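Local structure of minor fimbrium subunit Mfa5 (6TO1) at residues I204-A216 with I230-Y242. The protein serves as an accessory subunit of the minor fimbriae, filamentous surface pili that mediate biofilm formation and adhesion to host cells and other oral bacteria. Numbering follows the deposited sequence.
With MG (magnesium ion), chain B; PO4 (phosphate ion), chain C.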
# COMPACT_ATOMS: atom_id res chain seq x y z
N ILE A 204 45.70 6.41 8.07
CA ILE A 204 46.76 5.93 7.20
C ILE A 204 46.98 6.98 6.12
O ILE A 204 46.02 7.59 5.65
CB ILE A 204 46.42 4.56 6.58
CG1 ILE A 204 46.28 3.50 7.68
CG2 ILE A 204 47.45 4.15 5.57
CD1 ILE A 204 45.81 2.14 7.18
N TRP A 205 48.23 7.20 5.73
CA TRP A 205 48.52 8.25 4.75
C TRP A 205 47.73 8.03 3.46
O TRP A 205 47.53 6.90 3.00
CB TRP A 205 50.04 8.32 4.43
CG TRP A 205 50.64 7.07 3.81
CD1 TRP A 205 51.22 6.00 4.46
CD2 TRP A 205 50.71 6.74 2.40
NE1 TRP A 205 51.61 5.04 3.55
CE2 TRP A 205 51.33 5.49 2.28
CE3 TRP A 205 50.32 7.41 1.24
CZ2 TRP A 205 51.54 4.87 1.06
CZ3 TRP A 205 50.51 6.78 0.02
CH2 TRP A 205 51.13 5.54 -0.06
N GLY A 206 47.35 9.14 2.82
CA GLY A 206 46.79 9.08 1.49
C GLY A 206 45.28 9.21 1.50
O GLY A 206 44.64 8.61 2.35
N THR A 207 44.71 9.96 0.56
CA THR A 207 43.26 10.16 0.51
C THR A 207 42.78 9.86 -0.91
O THR A 207 42.61 10.77 -1.74
CB THR A 207 42.89 11.58 0.96
OG1 THR A 207 43.49 11.90 2.24
CG2 THR A 207 41.38 11.73 1.05
N HIS A 208 42.52 8.59 -1.19
CA HIS A 208 42.16 8.11 -2.53
C HIS A 208 40.63 8.04 -2.65
O HIS A 208 40.01 6.98 -2.68
CB HIS A 208 42.80 6.75 -2.78
CG HIS A 208 43.00 6.39 -4.22
ND1 HIS A 208 42.03 6.55 -5.19
CD2 HIS A 208 44.05 5.81 -4.84
CE1 HIS A 208 42.48 6.10 -6.35
NE2 HIS A 208 43.71 5.66 -6.16
N THR A 209 40.02 9.24 -2.62
CA THR A 209 38.56 9.31 -2.60
C THR A 209 37.96 8.66 -3.85
O THR A 209 36.96 7.95 -3.77
CB THR A 209 38.15 10.77 -2.43
OG1 THR A 209 38.76 11.28 -1.23
CG2 THR A 209 36.63 10.94 -2.33
N GLN A 210 38.59 8.87 -5.00
CA GLN A 210 38.13 8.18 -6.20
C GLN A 210 38.10 6.68 -5.96
O GLN A 210 37.14 5.99 -6.33
CB GLN A 210 39.02 8.53 -7.38
CG GLN A 210 38.76 7.62 -8.56
CD GLN A 210 39.51 8.00 -9.81
OE1 GLN A 210 40.67 8.45 -9.75
NE2 GLN A 210 38.85 7.83 -10.96
N GLY A 211 39.15 6.15 -5.32
CA GLY A 211 39.21 4.70 -5.09
C GLY A 211 38.12 4.21 -4.16
O GLY A 211 37.52 3.14 -4.38
N GLY A 212 37.84 4.97 -3.09
CA GLY A 212 36.71 4.63 -2.24
C GLY A 212 35.41 4.61 -3.01
O GLY A 212 34.60 3.69 -2.87
N LEU A 213 35.19 5.61 -3.87
CA LEU A 213 33.96 5.65 -4.64
C LEU A 213 33.91 4.54 -5.68
O LEU A 213 32.83 3.98 -5.94
CB LEU A 213 33.82 7.02 -5.31
CG LEU A 213 33.57 8.17 -4.37
CD1 LEU A 213 33.69 9.51 -5.08
CD2 LEU A 213 32.17 8.06 -3.70
N LYS A 214 35.04 4.20 -6.31
CA LYS A 214 35.07 3.11 -7.26
C LYS A 214 34.72 1.78 -6.60
O LYS A 214 33.94 1.00 -7.15
CB LYS A 214 36.45 3.03 -7.93
CG LYS A 214 36.66 1.78 -8.78
CD LYS A 214 35.71 1.71 -9.97
CE LYS A 214 35.94 0.42 -10.79
NZ LYS A 214 35.11 0.38 -12.04
N MET A 215 35.26 1.52 -5.41
CA MET A 215 34.87 0.29 -4.72
C MET A 215 33.38 0.28 -4.38
O MET A 215 32.72 -0.77 -4.49
CB MET A 215 35.72 0.12 -3.46
CG MET A 215 35.41 -1.19 -2.77
SD MET A 215 36.48 -1.49 -1.39
CE MET A 215 37.88 -2.20 -2.28
N ALA A 216 32.84 1.42 -3.96
CA ALA A 216 31.41 1.54 -3.74
C ALA A 216 30.61 1.23 -5.01
O ALA A 216 29.57 0.56 -4.95
CB ALA A 216 31.09 2.94 -3.23
N ILE A 230 25.01 6.01 -1.94
CA ILE A 230 26.39 6.03 -1.47
C ILE A 230 26.54 7.21 -0.53
O ILE A 230 26.16 8.33 -0.88
CB ILE A 230 27.40 6.13 -2.63
CG1 ILE A 230 27.25 4.90 -3.52
CG2 ILE A 230 28.81 6.34 -2.11
CD1 ILE A 230 28.04 4.99 -4.84
N ILE A 231 27.07 6.95 0.66
CA ILE A 231 27.34 8.00 1.64
C ILE A 231 28.85 8.12 1.82
O ILE A 231 29.49 7.21 2.33
CB ILE A 231 26.67 7.69 3.00
CG1 ILE A 231 25.17 7.56 2.86
CG2 ILE A 231 27.07 8.76 4.06
CD1 ILE A 231 24.51 6.82 4.08
N LEU A 232 29.41 9.28 1.46
CA LEU A 232 30.84 9.53 1.59
C LEU A 232 31.09 10.44 2.78
O LEU A 232 30.54 11.54 2.85
CB LEU A 232 31.40 10.18 0.32
CG LEU A 232 32.85 10.60 0.31
CD1 LEU A 232 33.80 9.42 0.44
CD2 LEU A 232 33.10 11.41 -0.98
N MET A 233 31.93 9.99 3.69
CA MET A 233 32.28 10.70 4.91
C MET A 233 33.76 11.03 4.82
O MET A 233 34.61 10.14 4.93
CB MET A 233 31.97 9.83 6.14
CG MET A 233 30.48 9.60 6.31
SD MET A 233 29.99 8.07 7.14
CE MET A 233 30.82 8.28 8.71
N SER A 234 34.08 12.30 4.61
CA SER A 234 35.46 12.66 4.30
C SER A 234 35.72 14.08 4.77
O SER A 234 34.80 14.88 4.89
CB SER A 234 35.71 12.52 2.79
OG SER A 234 37.00 13.04 2.47
N ASP A 235 37.00 14.40 5.01
CA ASP A 235 37.23 15.83 5.24
C ASP A 235 37.34 16.61 3.94
O ASP A 235 37.43 17.84 3.99
CB ASP A 235 38.46 16.08 6.12
CG ASP A 235 39.76 15.62 5.52
OD1 ASP A 235 39.94 15.65 4.26
OD2 ASP A 235 40.64 15.23 6.33
N GLY A 236 37.31 15.94 2.78
CA GLY A 236 37.08 16.60 1.51
C GLY A 236 38.31 16.90 0.68
O GLY A 236 38.16 17.33 -0.48
N LEU A 237 39.50 16.74 1.22
CA LEU A 237 40.71 17.02 0.46
C LEU A 237 41.30 15.73 -0.10
O LEU A 237 42.13 15.08 0.54
CB LEU A 237 41.72 17.76 1.33
CG LEU A 237 42.98 18.22 0.60
CD1 LEU A 237 42.56 19.17 -0.55
CD2 LEU A 237 44.01 18.87 1.48
N ALA A 238 40.90 15.37 -1.33
CA ALA A 238 41.47 14.19 -1.96
C ALA A 238 42.92 14.45 -2.35
O ALA A 238 43.28 15.54 -2.79
CB ALA A 238 40.63 13.78 -3.19
N THR A 239 43.75 13.43 -2.18
CA THR A 239 45.16 13.57 -2.48
C THR A 239 45.73 12.44 -3.33
O THR A 239 46.93 12.43 -3.60
CB THR A 239 45.99 13.67 -1.18
OG1 THR A 239 45.81 12.49 -0.40
CG2 THR A 239 45.60 14.90 -0.37
N GLU A 240 44.91 11.48 -3.74
CA GLU A 240 45.34 10.34 -4.56
C GLU A 240 44.25 10.05 -5.59
O GLU A 240 43.07 10.30 -5.34
CB GLU A 240 45.57 9.08 -3.72
CG GLU A 240 46.55 9.27 -2.57
CD GLU A 240 47.98 8.94 -2.94
OE1 GLU A 240 48.24 8.50 -4.08
OE2 GLU A 240 48.87 9.16 -2.08
N GLN A 241 44.66 9.47 -6.72
CA GLN A 241 43.70 9.09 -7.74
C GLN A 241 44.28 8.00 -8.63
O GLN A 241 45.46 7.64 -8.54
CB GLN A 241 43.27 10.30 -8.58
CG GLN A 241 44.32 10.76 -9.57
CD GLN A 241 43.76 11.75 -10.58
OE1 GLN A 241 43.59 12.92 -10.28
NE2 GLN A 241 43.47 11.28 -11.77
N TYR A 242 43.43 7.47 -9.53
CA TYR A 242 43.87 6.46 -10.46
C TYR A 242 44.52 7.09 -11.69
O TYR A 242 44.17 8.20 -12.10
CB TYR A 242 42.70 5.58 -10.92
CG TYR A 242 42.15 4.69 -9.84
CD1 TYR A 242 43.00 3.88 -9.09
CD2 TYR A 242 40.79 4.67 -9.55
CE1 TYR A 242 42.53 3.07 -8.10
CE2 TYR A 242 40.29 3.86 -8.54
CZ TYR A 242 41.17 3.07 -7.81
OH TYR A 242 40.70 2.27 -6.82
MG MG B . 43.15 13.03 3.93
P PO4 C . 46.36 12.58 3.67
O1 PO4 C . 47.20 11.47 4.33
O2 PO4 C . 46.21 12.28 2.18
O3 PO4 C . 47.15 13.87 3.81
O4 PO4 C . 45.07 12.77 4.36
O HOH W 1 37.95 13.64 -0.32
O HOH W 2 40.48 11.10 -5.55
O HOH W 3 41.18 13.42 3.67
O HOH W 4 43.47 14.84 2.91
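T207 O takes two backbone N-H groups from the loop across it, T239 N at 2.9 Å and E240 N at 3.1 Å, while helix 209-216 runs back over strand 230-234 at 157°, the axes 10.0 Å apart. T239 OG1, set between its own N and carbonyl carbon (chi1 60°), accepts from T207 N and donates to phosphate O2. T207 OG1 binds magnesium at 2.1 Å and donates to the same phosphate oxygen. S135 and S137 complete this MIDAS-type site of the von Willebrand factor A domain; the phosphate, probably from the crystallisation liquor, takes one metal position. D235 reaches the metal through water 3. H208 caps the helix, ND1 accepting from G211 N, and its edge puts CE1 over the centre of the Y242 ring (centroids 4.3 Å, planes 54° apart). The extended Q210 side chain brings OE1 to Y242 N, a nearly straight bond from above the carbonyl plane. Water 1 joins T209 OG1, also bonded to Y177, to S234 OG, also bonded to D133. L213 packs on I230 and L232, and A216 on I230. Strand 126-133, parallel neighbour of 227-234, touches A216; helix 340-353 packs against T209, Q210 and K214, helix 369-378 against L213 and L232.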